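Local structure of leucine-rich repeat protein (Bacteroides thetaiotaomicron, 4ECN) at residues K269-L274 against V317-N322; W302-E307 against G312-V317; D341-L346 against L352-H357. The protein is of unknown function but, as an extracellular leucine-rich repeat protein with DUF4458 domains, probably serves in protein binding. One frame throughout, in Å; residues are numbered along the deposited sequence.

Contact 1 and contact 3 are buried and apolar, joined by branched aliphatic and aromatic side chains, whereas contact 2 is only partly buried and is held by four hydrogen bonds as well as by packing. Contact 1 sets helix 266-280 against the edge strand 317-319; contact 2 is nested in the loop that contact 1 closes. The two share Val317 and the sodium ion, and their centres lie about 10 Å apart. Contact 3 follows later in the chain and packs a 3-10 turn against strand 351-353 of the same sheet. Gln345, on the 341-346 side, probably hydrogen-bonds Asp270 of contact 1, so helix 266-280, which also packs against contact 2 through Leu274, links all three.

Contact 1. Residues K269-L274 against V317-N322; sequences KDYKAL and VDLDNN. With NA (sodium ion), chain B.
Helix residues 269-274 face the edge strand 317-319 with backbones well separated, the closest CA atoms, those of Leu274 and Val317, being 9.3 Å apart, so side chains alone bridge them. Leu274 and Val317 point at each other and meet tip to tip, Leu274 CD2 against Val317 CG2 at 4.2 Å. One helical turn back, Tyr271 slants past Leu319: Tyr271 CE1 lies 4.1 Å from Leu319 CD2, while Tyr271 OH approaches Leu319 CD1 at 3.8 Å. With chi1 at -61° its CG stands opposite the carbonyl carbon, turning the ring toward the strand side, where the hydroxyl hydrogen-bonds Gly323 O. Tyrosine suits this place because its ring supplies carbon surface and its far end a polar group. After the strand, Asp320 OD1 accepts from Asn322 N at 2.9 Å, an Asx turn that starts the reversal toward strand 325-329. Asp270 makes a salt bridge with Arg324. Val317 has two roles, since its carbonyl O binds the sodium ion at 2.6 Å while its side chain faces the helix. Apolar contact thus lays helix 266-280 over the outermost, antiparallel strand of the repeat sheet, consistent with an N-terminal cap of a leucine-rich repeat solenoid.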
ATOM      1  N   LYS A 269     -24.799  12.024  11.916  1.00 46.36           N
ATOM      2  CA  LYS A 269     -25.087  11.906  10.490  1.00 45.26           C
ATOM      3  C   LYS A 269     -23.904  11.224   9.800  1.00 50.96           C
ATOM      4  O   LYS A 269     -24.105  10.307   9.002  1.00 51.46           O
ATOM      5  CB  LYS A 269     -25.397  13.268   9.873  1.00 47.70           C
ATOM      6  CG  LYS A 269     -26.778  13.836  10.203  1.00 56.88           C
ATOM      7  CD  LYS A 269     -27.089  14.999   9.249  1.00 66.17           C
ATOM      8  CE  LYS A 269     -28.531  15.427   9.237  1.00 77.13           C
ATOM      9  NZ  LYS A 269     -28.865  16.165   7.985  1.00 86.86           N
ATOM     10  N   ASP A 270     -22.670  11.606  10.189  1.00 48.34           N
ATOM     11  CA  ASP A 270     -21.417  11.007   9.725  1.00 47.35           C
ATOM     12  C   ASP A 270     -21.347   9.498  10.012  1.00 50.45           C
ATOM     13  O   ASP A 270     -20.950   8.723   9.145  1.00 50.22           O
ATOM     14  CB  ASP A 270     -20.215  11.687  10.404  1.00 49.00           C
ATOM     15  CG  ASP A 270     -19.794  13.052   9.891  1.00 60.79           C
ATOM     16  OD1 ASP A 270     -20.601  13.700   9.185  1.00 64.00           O
ATOM     17  OD2 ASP A 270     -18.661  13.480  10.212  1.00 62.52           O
ATOM     18  N   TYR A 271     -21.722   9.083  11.231  1.00 46.52           N
ATOM     19  CA  TYR A 271     -21.638   7.680  11.626  1.00 45.07           C
ATOM     20  C   TYR A 271     -22.648   6.857  10.883  1.00 49.03           C
ATOM     21  O   TYR A 271     -22.379   5.701  10.579  1.00 49.60           O
ATOM     22  CB  TYR A 271     -21.817   7.505  13.132  1.00 45.73           C
ATOM     23  CG  TYR A 271     -20.786   8.207  13.998  1.00 46.45           C
ATOM     24  CD1 TYR A 271     -19.637   8.770  13.440  1.00 46.64           C
ATOM     25  CD2 TYR A 271     -20.948   8.292  15.378  1.00 48.11           C
ATOM     26  CE1 TYR A 271     -18.719   9.464  14.220  1.00 44.79           C
ATOM     27  CE2 TYR A 271     -20.000   8.934  16.178  1.00 49.40           C
ATOM     28  CZ  TYR A 271     -18.883   9.514  15.592  1.00 54.37           C
ATOM     29  OH  TYR A 271     -17.959  10.169  16.363  1.00 56.44           O
ATOM     30  N   LYS A 272     -23.779   7.452  10.531  1.00 45.61           N
ATOM     31  CA  LYS A 272     -24.805   6.732   9.788  1.00 45.36           C
ATOM     32  C   LYS A 272     -24.377   6.567   8.339  1.00 50.73           C
ATOM     33  O   LYS A 272     -24.636   5.518   7.754  1.00 51.33           O
ATOM     34  CB  LYS A 272     -26.149   7.427   9.893  1.00 47.30           C
ATOM     35  CG  LYS A 272     -26.767   7.307  11.287  1.00 46.00           C
ATOM     36  CD  LYS A 272     -28.288   7.301  11.242  1.00 54.74           C
ATOM     37  CE  LYS A 272     -28.924   8.551  10.666  1.00 51.32           C
ATOM     38  NZ  LYS A 272     -30.394   8.443  10.695  1.00 66.84           N
ATOM     39  N   ALA A 273     -23.657   7.573   7.788  1.00 46.61           N
ATOM     40  CA  ALA A 273     -23.085   7.527   6.446  1.00 44.84           C
ATOM     41  C   ALA A 273     -22.032   6.422   6.391  1.00 48.40           C
ATOM     42  O   ALA A 273     -22.028   5.659   5.434  1.00 48.62           O
ATOM     43  CB  ALA A 273     -22.492   8.874   6.079  1.00 45.41           C
ATOM     44  N   LEU A 274     -21.180   6.279   7.447  1.00 43.86           N
ATOM     45  CA  LEU A 274     -20.212   5.184   7.508  1.00 42.22           C
ATOM     46  C   LEU A 274     -20.916   3.835   7.399  1.00 46.80           C
ATOM     47  O   LEU A 274     -20.465   2.995   6.619  1.00 47.07           O
ATOM     48  CB  LEU A 274     -19.379   5.209   8.788  1.00 41.49           C
ATOM     49  CG  LEU A 274     -18.342   6.316   8.997  1.00 45.83           C
ATOM     50  CD1 LEU A 274     -17.705   6.157  10.354  1.00 44.32           C
ATOM     51  CD2 LEU A 274     -17.225   6.264   7.945  1.00 48.51           C
ATOM     52  N   VAL A 317     -10.690   4.760  10.305  1.00 38.82           N
ATOM     53  CA  VAL A 317     -11.430   6.011  10.485  1.00 37.52           C
ATOM     54  C   VAL A 317     -10.718   6.845  11.538  1.00 42.53           C
ATOM     55  O   VAL A 317     -10.411   6.357  12.633  1.00 41.73           O
ATOM     56  CB  VAL A 317     -12.936   5.817  10.843  1.00 40.01           C
ATOM     57  CG1 VAL A 317     -13.623   7.150  11.088  1.00 39.54           C
ATOM     58  CG2 VAL A 317     -13.674   5.033   9.769  1.00 39.50           C
ATOM     59  N   ASP A 318     -10.480   8.120  11.180  1.00 40.91           N
ATOM     60  CA  ASP A 318      -9.858   9.166  11.987  1.00 41.74           C
ATOM     61  C   ASP A 318     -10.935  10.277  12.238  1.00 46.73           C
ATOM     62  O   ASP A 318     -11.703  10.625  11.332  1.00 46.22           O
ATOM     63  CB  ASP A 318      -8.565   9.699  11.311  1.00 43.99           C
ATOM     64  CG  ASP A 318      -7.546   8.618  10.942  1.00 63.30           C
ATOM     65  OD1 ASP A 318      -6.778   8.193  11.839  1.00 63.05           O
ATOM     66  OD2 ASP A 318      -7.520   8.192   9.741  1.00 76.40           O
ATOM     67  N   LEU A 319     -11.045  10.738  13.501  1.00 43.20           N
ATOM     68  CA  LEU A 319     -12.053  11.708  13.927  1.00 42.88           C
ATOM     69  C   LEU A 319     -11.439  12.964  14.511  1.00 50.07           C
ATOM     70  O   LEU A 319     -10.265  12.958  14.922  1.00 50.45           O
ATOM     71  CB  LEU A 319     -12.996  11.098  14.993  1.00 41.95           C
ATOM     72  CG  LEU A 319     -13.679   9.761  14.718  1.00 44.09           C
ATOM     73  CD1 LEU A 319     -14.322   9.238  15.960  1.00 42.77           C
ATOM     74  CD2 LEU A 319     -14.682   9.853  13.585  1.00 46.55           C
ATOM     75  N   ASP A 320     -12.253  14.036  14.568  1.00 48.12           N
ATOM     76  CA  ASP A 320     -11.849  15.283  15.180  1.00 50.21           C
ATOM     77  C   ASP A 320     -12.398  15.305  16.618  1.00 59.91           C
ATOM     78  O   ASP A 320     -13.200  14.437  16.990  1.00 59.46           O
ATOM     79  CB  ASP A 320     -12.277  16.522  14.356  1.00 52.75           C
ATOM     80  CG  ASP A 320     -13.753  16.872  14.203  1.00 65.33           C
ATOM     81  OD1 ASP A 320     -14.558  16.496  15.089  1.00 67.03           O
ATOM     82  OD2 ASP A 320     -14.085  17.622  13.257  1.00 71.83           O
ATOM     83  N   ASN A 321     -11.959  16.299  17.416  1.00 60.16           N
ATOM     84  CA  ASN A 321     -12.316  16.518  18.822  1.00 61.21           C
ATOM     85  C   ASN A 321     -13.867  16.590  19.030  1.00 64.78           C
ATOM     86  O   ASN A 321     -14.330  16.240  20.118  1.00 65.32           O
ATOM     87  CB  ASN A 321     -11.634  17.801  19.342  1.00 64.77           C
ATOM     88  CG  ASN A 321     -11.769  19.005  18.418  1.00 98.66           C
ATOM     89  OD1 ASN A 321     -11.249  19.028  17.280  1.00 90.92           O
ATOM     90  ND2 ASN A 321     -12.450  20.045  18.896  1.00 92.74           N
ATOM     91  N   ASN A 322     -14.651  16.967  17.994  1.00 59.84           N
ATOM     92  CA  ASN A 322     -16.120  17.060  18.066  1.00 59.44           C
ATOM     93  C   ASN A 322     -16.814  15.774  17.574  1.00 60.53           C
ATOM     94  O   ASN A 322     -18.050  15.705  17.563  1.00 60.40           O
ATOM     95  CB  ASN A 322     -16.623  18.256  17.260  1.00 62.30           C
ATOM     96  CG  ASN A 322     -16.169  19.573  17.829  1.00 89.32           C
ATOM     97  OD1 ASN A 322     -16.293  19.840  19.033  1.00 87.05           O
ATOM     98  ND2 ASN A 322     -15.647  20.430  16.968  1.00 79.16           N
TER
HETATM   99 NA    NA B1001      -9.685   4.530  14.392  1.00 59.98          NA

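Contact 2. Residues W302-E307 against G312-V317; sequences WNFNKE and GDQPGV. With NA (sodium ion), chain B.
Trp302 and Gln314 cross at about a right angle, the indole lying under the aliphatic start of the glutamine. Gln314 CB sits over one face of the five-membered ring of Trp302, 3.7 Å from its centroid, in a CH-pi contact. The same side chain bends at chi2 (-60°), which brings its amide to the backbone N and O of Asn303. There Gln314 OE1 accepts from Asn303 N at 2.8 Å, and Gln314 NE2 gives to Asn303 O in a nearly straight bond (172°), although the donor stands above that carbonyl's plane. Glutamine suits the place because one amide can satisfy both the N-H and the C=O of an irregular loop segment. Gln314 NE2 also reaches Trp311 O and lies over one face of the Phe304 ring, 4.0 Å from Phe304 CE1.

At the indole edge, Trp302 NE1 donates to Pro315 O at 2.8 Å, nearly in the ring plane, while Trp302 CD1 rests against Pro315 CD and CZ2 against Val317 CG2. With an alanine in place of Trp302, Pro315 O would probably lose this donor and Gln314 CB the ring face it rests on. Lys306, its chain fully stretched, brings Lys306 NZ to Asp313 O at 2.8 Å, within the carbonyl plane; Asp313 OD1 is too distant for a salt bridge.

Gln314 to Val317 form a type II turn, in which Gly316 takes a positive phi (102°) that a side chain would resist. Gln314 O, at 2.7 Å, is the second ligand of the sodium ion, and the turn sets it beside that of Val317. Trp302 packs on Leu274 of helix 266-280 and Leu328 of strand 325-329, and Trp278 of that helix meets the Trp302 and Phe304 rings, so the loop is packed against both helix and strand.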
ATOM      1  N   TRP A 302     -14.868  -3.484  10.443  1.00 45.34           N
ATOM      2  CA  TRP A 302     -15.582  -2.487  11.218  1.00 45.21           C
ATOM      3  C   TRP A 302     -16.609  -3.164  12.108  1.00 49.28           C
ATOM      4  O   TRP A 302     -16.922  -4.342  11.907  1.00 48.57           O
ATOM      5  CB  TRP A 302     -16.272  -1.486  10.304  1.00 43.81           C
ATOM      6  CG  TRP A 302     -15.376  -0.470   9.678  1.00 44.02           C
ATOM      7  CD1 TRP A 302     -14.022  -0.370   9.796  1.00 46.47           C
ATOM      8  CD2 TRP A 302     -15.788   0.597   8.819  1.00 43.66           C
ATOM      9  NE1 TRP A 302     -13.562   0.691   9.050  1.00 45.58           N
ATOM     10  CE2 TRP A 302     -14.630   1.314   8.455  1.00 46.80           C
ATOM     11  CE3 TRP A 302     -17.036   1.035   8.339  1.00 45.45           C
ATOM     12  CZ2 TRP A 302     -14.677   2.432   7.619  1.00 46.09           C
ATOM     13  CZ3 TRP A 302     -17.085   2.153   7.519  1.00 46.91           C
ATOM     14  CH2 TRP A 302     -15.913   2.825   7.149  1.00 47.10           C
ATOM     15  N   ASN A 303     -17.140  -2.434  13.088  1.00 45.77           N
ATOM     16  CA  ASN A 303     -18.131  -2.997  13.992  1.00 45.51           C
ATOM     17  C   ASN A 303     -19.205  -1.962  14.326  1.00 48.87           C
ATOM     18  O   ASN A 303     -18.883  -0.876  14.813  1.00 47.33           O
ATOM     19  CB  ASN A 303     -17.450  -3.499  15.264  1.00 43.57           C
ATOM     20  CG  ASN A 303     -18.366  -4.106  16.299  1.00 53.36           C
ATOM     21  OD1 ASN A 303     -19.364  -4.787  15.988  1.00 41.53           O
ATOM     22  ND2 ASN A 303     -17.981  -3.924  17.559  1.00 42.69           N
ATOM     23  N   PHE A 304     -20.477  -2.315  14.062  1.00 45.68           N
ATOM     24  CA  PHE A 304     -21.635  -1.461  14.340  1.00 45.79           C
ATOM     25  C   PHE A 304     -22.555  -2.126  15.401  1.00 51.87           C
ATOM     26  O   PHE A 304     -23.650  -1.631  15.656  1.00 53.69           O
ATOM     27  CB  PHE A 304     -22.407  -1.140  13.038  1.00 47.09           C
ATOM     28  CG  PHE A 304     -21.593  -0.354  12.032  1.00 48.02           C
ATOM     29  CD1 PHE A 304     -21.450   1.025  12.149  1.00 50.71           C
ATOM     30  CD2 PHE A 304     -20.950  -0.995  10.977  1.00 49.70           C
ATOM     31  CE1 PHE A 304     -20.682   1.748  11.231  1.00 51.07           C
ATOM     32  CE2 PHE A 304     -20.183  -0.270  10.055  1.00 52.02           C
ATOM     33  CZ  PHE A 304     -20.048   1.092  10.195  1.00 50.20           C
ATOM     34  N   ASN A 305     -22.095  -3.217  16.047  1.00 47.70           N
ATOM     35  CA  ASN A 305     -22.855  -3.911  17.103  1.00 47.21           C
ATOM     36  C   ASN A 305     -22.443  -3.326  18.453  1.00 49.90           C
ATOM     37  O   ASN A 305     -21.991  -4.019  19.370  1.00 48.93           O
ATOM     38  CB  ASN A 305     -22.638  -5.425  17.039  1.00 45.83           C
ATOM     39  CG  ASN A 305     -22.932  -5.998  15.696  1.00 68.58           C
ATOM     40  OD1 ASN A 305     -22.079  -6.651  15.089  1.00 76.73           O
ATOM     41  ND2 ASN A 305     -24.086  -5.648  15.145  1.00 57.53           N
ATOM     42  N   LYS A 306     -22.545  -2.010  18.524  1.00 45.40           N
ATOM     43  CA  LYS A 306     -22.163  -1.236  19.680  1.00 45.04           C
ATOM     44  C   LYS A 306     -22.943   0.084  19.637  1.00 51.16           C
ATOM     45  O   LYS A 306     -23.569   0.384  18.617  1.00 51.51           O
ATOM     46  CB  LYS A 306     -20.623  -1.041  19.739  1.00 44.74           C
ATOM     47  CG  LYS A 306     -19.981  -0.421  18.492  1.00 45.59           C
ATOM     48  CD  LYS A 306     -18.491  -0.201  18.715  1.00 48.39           C
ATOM     49  CE  LYS A 306     -17.831   0.506  17.570  1.00 49.38           C
ATOM     50  NZ  LYS A 306     -16.365   0.649  17.767  1.00 47.41           N
ATOM     51  N   GLU A 307     -22.959   0.821  20.767  1.00 48.38           N
ATOM     52  CA  GLU A 307     -23.631   2.103  20.941  1.00 48.63           C
ATOM     53  C   GLU A 307     -23.291   3.057  19.805  1.00 53.07           C
ATOM     54  O   GLU A 307     -22.110   3.233  19.501  1.00 51.39           O
ATOM     55  CB  GLU A 307     -23.209   2.723  22.277  1.00 50.39           C
ATOM     56  CG  GLU A 307     -23.929   4.023  22.585  1.00 63.02           C
ATOM     57  CD  GLU A 307     -23.326   4.863  23.687  1.00 89.60           C
ATOM     58  OE1 GLU A 307     -22.235   4.517  24.199  1.00 53.16           O
ATOM     59  OE2 GLU A 307     -23.936   5.910  24.001  1.00105.70           O
ATOM     60  N   GLY A 312     -18.023   5.976  15.331  1.00 44.64           N
ATOM     61  CA  GLY A 312     -16.866   6.666  14.764  1.00 45.22           C
ATOM     62  C   GLY A 312     -15.538   5.992  15.072  1.00 51.71           C
ATOM     63  O   GLY A 312     -14.526   6.281  14.425  1.00 52.58           O
ATOM     64  N   ASP A 313     -15.525   5.095  16.078  1.00 48.92           N
ATOM     65  CA  ASP A 313     -14.356   4.307  16.460  1.00 48.31           C
ATOM     66  C   ASP A 313     -14.262   3.070  15.547  1.00 51.74           C
ATOM     67  O   ASP A 313     -14.839   2.004  15.835  1.00 52.98           O
ATOM     68  CB  ASP A 313     -14.445   3.917  17.942  1.00 50.46           C
ATOM     69  CG  ASP A 313     -13.200   3.307  18.561  1.00 59.01           C
ATOM     70  OD1 ASP A 313     -12.451   2.603  17.838  1.00 57.87           O
ATOM     71  OD2 ASP A 313     -13.035   3.434  19.791  1.00 67.59           O
ATOM     72  N   GLN A 314     -13.553   3.230  14.421  1.00 45.41           N
ATOM     73  CA  GLN A 314     -13.380   2.154  13.452  1.00 43.37           C
ATOM     74  C   GLN A 314     -11.951   2.083  12.939  1.00 47.68           C
ATOM     75  O   GLN A 314     -11.324   3.136  12.742  1.00 47.23           O
ATOM     76  CB  GLN A 314     -14.328   2.332  12.253  1.00 44.10           C
ATOM     77  CG  GLN A 314     -15.820   2.367  12.555  1.00 44.86           C
ATOM     78  CD  GLN A 314     -16.400   1.146  13.219  1.00 59.50           C
ATOM     79  OE1 GLN A 314     -15.832   0.050  13.228  1.00 60.72           O
ATOM     80  NE2 GLN A 314     -17.570   1.320  13.787  1.00 43.38           N
ATOM     81  N   PRO A 315     -11.427   0.856  12.655  1.00 44.47           N
ATOM     82  CA  PRO A 315     -10.076   0.763  12.069  1.00 43.49           C
ATOM     83  C   PRO A 315     -10.076   1.383  10.666  1.00 46.70           C
ATOM     84  O   PRO A 315     -10.908   1.009   9.816  1.00 45.28           O
ATOM     85  CB  PRO A 315      -9.790  -0.739  12.064  1.00 44.95           C
ATOM     86  CG  PRO A 315     -11.131  -1.397  12.091  1.00 49.54           C
ATOM     87  CD  PRO A 315     -12.038  -0.482  12.836  1.00 45.77           C
ATOM     88  N   GLY A 316      -9.229   2.402  10.485  1.00 43.17           N
ATOM     89  CA  GLY A 316      -9.135   3.172   9.242  1.00 42.67           C
ATOM     90  C   GLY A 316      -9.821   4.537   9.285  1.00 45.92           C
ATOM     91  O   GLY A 316      -9.574   5.389   8.415  1.00 47.37           O
ATOM     92  N   VAL A 317     -10.690   4.760  10.305  1.00 38.82           N
ATOM     93  CA  VAL A 317     -11.430   6.011  10.485  1.00 37.52           C
ATOM     94  C   VAL A 317     -10.718   6.845  11.538  1.00 42.53           C
ATOM     95  O   VAL A 317     -10.411   6.357  12.633  1.00 41.73           O
ATOM     96  CB  VAL A 317     -12.936   5.817  10.843  1.00 40.01           C
ATOM     97  CG1 VAL A 317     -13.623   7.150  11.088  1.00 39.54           C
ATOM     98  CG2 VAL A 317     -13.674   5.033   9.769  1.00 39.50           C
TER
HETATM   99 NA    NA B1001      -9.685   4.530  14.392  1.00 59.98          NA

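Contact 3. Residues D341-L346 against L352-H357; sequences DAIGQL and LSFGTH
Ile343 sends its CD1 methyl into the angle between Leu352 and Phe354. From the 3-10 turn 341-344 its CG1 branch, anti to the backbone N (chi1 -162°), carries CD1 toward the strand, and Leu352 covers the rest of the 10.1 Å between the CA atoms of Ile343 and Leu352. Ile343 CD1 meets Leu352 CD1 tip to tip at 4.0 Å. On the aromatic side Ile343 CD1 comes up to the ring edge, close to the ring plane, and lies 3.8 Å from Phe354 CZ. Isoleucine fits because its ethyl arm is long and slender enough to enter this angle, while leucine and phenylalanine offer broad carbon surfaces without polar groups to be satisfied in the interior. The 3-10 turn is held by Gly344 N bonding to Asp341 O at 2.9 Å.

Leu328 of strand 325-329 touches Ile343 and Leu352, and Leu330, just after that strand, touches Phe354; both add to the cluster. Backbone bonds link Leu352 to Tyr454 and Ser353 to Leu328, placing strand 351-353 between two parallel neighbours. Such inward-facing aliphatic and aromatic side chains, with a short helical turn closing the far side, are characteristic of the hydrophobic core of a leucine-rich repeat solenoid.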
ATOM      1  N   ASP A 341     -23.773   7.807  -2.225  1.00 45.92           N
ATOM      2  CA  ASP A 341     -23.798   9.273  -2.133  1.00 46.00           C
ATOM      3  C   ASP A 341     -23.635   9.758  -0.694  1.00 50.66           C
ATOM      4  O   ASP A 341     -23.299  10.921  -0.471  1.00 50.21           O
ATOM      5  CB  ASP A 341     -25.099   9.810  -2.725  1.00 48.52           C
ATOM      6  CG  ASP A 341     -25.387   9.195  -4.069  1.00 55.94           C
ATOM      7  OD1 ASP A 341     -24.536   9.345  -4.985  1.00 54.87           O
ATOM      8  OD2 ASP A 341     -26.377   8.442  -4.168  1.00 62.02           O
ATOM      9  N   ALA A 342     -23.824   8.845   0.269  1.00 48.42           N
ATOM     10  CA  ALA A 342     -23.654   9.054   1.703  1.00 48.21           C
ATOM     11  C   ALA A 342     -22.242   9.580   2.041  1.00 50.95           C
ATOM     12  O   ALA A 342     -22.098  10.301   3.025  1.00 50.70           O
ATOM     13  CB  ALA A 342     -23.908   7.751   2.442  1.00 48.59           C
ATOM     14  N   ILE A 343     -21.218   9.266   1.212  1.00 46.74           N
ATOM     15  CA  ILE A 343     -19.852   9.756   1.435  1.00 46.05           C
ATOM     16  C   ILE A 343     -19.821  11.334   1.363  1.00 52.02           C
ATOM     17  O   ILE A 343     -18.913  11.950   1.929  1.00 51.85           O
ATOM     18  CB  ILE A 343     -18.847   9.107   0.452  1.00 47.48           C
ATOM     19  CG1 ILE A 343     -17.387   9.264   0.955  1.00 46.12           C
ATOM     20  CG2 ILE A 343     -19.048   9.571  -0.994  1.00 47.41           C
ATOM     21  CD1 ILE A 343     -16.507   8.027   0.687  1.00 43.24           C
ATOM     22  N   GLY A 344     -20.842  11.944   0.745  1.00 48.60           N
ATOM     23  CA  GLY A 344     -20.964  13.395   0.637  1.00 49.05           C
ATOM     24  C   GLY A 344     -21.223  14.123   1.943  1.00 52.40           C
ATOM     25  O   GLY A 344     -21.004  15.336   2.034  1.00 52.00           O
ATOM     26  N   GLN A 345     -21.687  13.382   2.962  1.00 48.07           N
ATOM     27  CA  GLN A 345     -21.991  13.883   4.295  1.00 46.95           C
ATOM     28  C   GLN A 345     -20.719  14.190   5.089  1.00 49.82           C
ATOM     29  O   GLN A 345     -20.711  15.108   5.912  1.00 51.20           O
ATOM     30  CB  GLN A 345     -22.851  12.832   5.047  1.00 47.43           C
ATOM     31  CG  GLN A 345     -23.125  13.106   6.536  1.00 52.71           C
ATOM     32  CD  GLN A 345     -23.636  14.501   6.835  1.00 69.75           C
ATOM     33  OE1 GLN A 345     -24.420  15.095   6.082  1.00 67.00           O
ATOM     34  NE2 GLN A 345     -23.176  15.060   7.939  1.00 63.21           N
ATOM     35  N   LEU A 346     -19.648  13.441   4.836  1.00 44.62           N
ATOM     36  CA  LEU A 346     -18.396  13.500   5.600  1.00 43.19           C
ATOM     37  C   LEU A 346     -17.550  14.724   5.222  1.00 47.53           C
ATOM     38  O   LEU A 346     -16.355  14.596   4.991  1.00 47.59           O
ATOM     39  CB  LEU A 346     -17.630  12.194   5.344  1.00 41.62           C
ATOM     40  CG  LEU A 346     -18.445  10.897   5.586  1.00 44.91           C
ATOM     41  CD1 LEU A 346     -17.691   9.664   5.130  1.00 44.61           C
ATOM     42  CD2 LEU A 346     -18.885  10.773   7.031  1.00 43.71           C
ATOM     43  N   LEU A 352      -8.821  10.552   2.238  1.00 39.42           N
ATOM     44  CA  LEU A 352      -9.757   9.526   1.772  1.00 39.18           C
ATOM     45  C   LEU A 352      -9.022   8.566   0.880  1.00 43.50           C
ATOM     46  O   LEU A 352      -8.359   8.987  -0.065  1.00 43.99           O
ATOM     47  CB  LEU A 352     -10.947  10.175   1.042  1.00 39.51           C
ATOM     48  CG  LEU A 352     -11.966   9.249   0.399  1.00 42.61           C
ATOM     49  CD1 LEU A 352     -12.625   8.339   1.432  1.00 41.83           C
ATOM     50  CD2 LEU A 352     -13.005  10.051  -0.345  1.00 43.13           C
ATOM     51  N   SER A 353      -9.137   7.275   1.181  1.00 38.98           N
ATOM     52  CA  SER A 353      -8.374   6.243   0.510  1.00 37.77           C
ATOM     53  C   SER A 353      -9.210   4.939   0.279  1.00 44.38           C
ATOM     54  O   SER A 353      -9.759   4.372   1.226  1.00 45.20           O
ATOM     55  CB  SER A 353      -7.152   5.962   1.369  1.00 39.09           C
ATOM     56  OG  SER A 353      -6.364   4.923   0.830  1.00 51.63           O
ATOM     57  N   PHE A 354      -9.305   4.489  -0.992  1.00 41.73           N
ATOM     58  CA  PHE A 354     -10.036   3.289  -1.436  1.00 41.39           C
ATOM     59  C   PHE A 354      -9.088   2.154  -1.852  1.00 46.39           C
ATOM     60  O   PHE A 354      -9.513   1.015  -2.094  1.00 46.62           O
ATOM     61  CB  PHE A 354     -10.946   3.647  -2.618  1.00 43.06           C
ATOM     62  CG  PHE A 354     -11.957   4.716  -2.290  1.00 44.34           C
ATOM     63  CD1 PHE A 354     -13.105   4.415  -1.555  1.00 46.38           C
ATOM     64  CD2 PHE A 354     -11.776   6.021  -2.726  1.00 46.38           C
ATOM     65  CE1 PHE A 354     -14.045   5.404  -1.255  1.00 47.08           C
ATOM     66  CE2 PHE A 354     -12.738   7.006  -2.457  1.00 49.44           C
ATOM     67  CZ  PHE A 354     -13.863   6.691  -1.719  1.00 47.24           C
ATOM     68  N   GLY A 355      -7.813   2.490  -1.939  1.00 42.99           N
ATOM     69  CA  GLY A 355      -6.746   1.577  -2.320  1.00 43.11           C
ATOM     70  C   GLY A 355      -5.409   2.265  -2.226  1.00 47.82           C
ATOM     71  O   GLY A 355      -5.370   3.487  -2.070  1.00 49.09           O
ATOM     72  N   THR A 356      -4.305   1.500  -2.347  1.00 43.85           N
ATOM     73  CA  THR A 356      -2.922   1.996  -2.207  1.00 43.14           C
ATOM     74  C   THR A 356      -1.966   1.094  -2.965  1.00 47.29           C
ATOM     75  O   THR A 356      -2.213  -0.101  -3.104  1.00 48.26           O
ATOM     76  CB  THR A 356      -2.597   2.045  -0.708  1.00 49.03           C
ATOM     77  OG1 THR A 356      -3.181   3.224  -0.180  1.00 52.10           O
ATOM     78  CG2 THR A 356      -1.172   2.083  -0.401  1.00 46.67           C
ATOM     79  N   HIS A 357      -0.869   1.667  -3.452  1.00 42.34           N
ATOM     80  CA  HIS A 357       0.175   0.918  -4.141  1.00 40.84           C
ATOM     81  C   HIS A 357       0.877  -0.062  -3.178  1.00 43.67           C
ATOM     82  O   HIS A 357       1.453  -1.053  -3.622  1.00 43.67           O
ATOM     83  CB  HIS A 357       1.195   1.883  -4.775  1.00 40.84           C
ATOM     84  CG  HIS A 357       1.820   2.821  -3.806  1.00 43.39           C
ATOM     85  ND1 HIS A 357       1.236   4.029  -3.506  1.00 45.39           N
ATOM     86  CD2 HIS A 357       2.953   2.686  -3.079  1.00 44.26           C
ATOM     87  CE1 HIS A 357       2.024   4.590  -2.597  1.00 44.32           C
ATOM     88  NE2 HIS A 357       3.078   3.824  -2.326  1.00 44.00           N
TER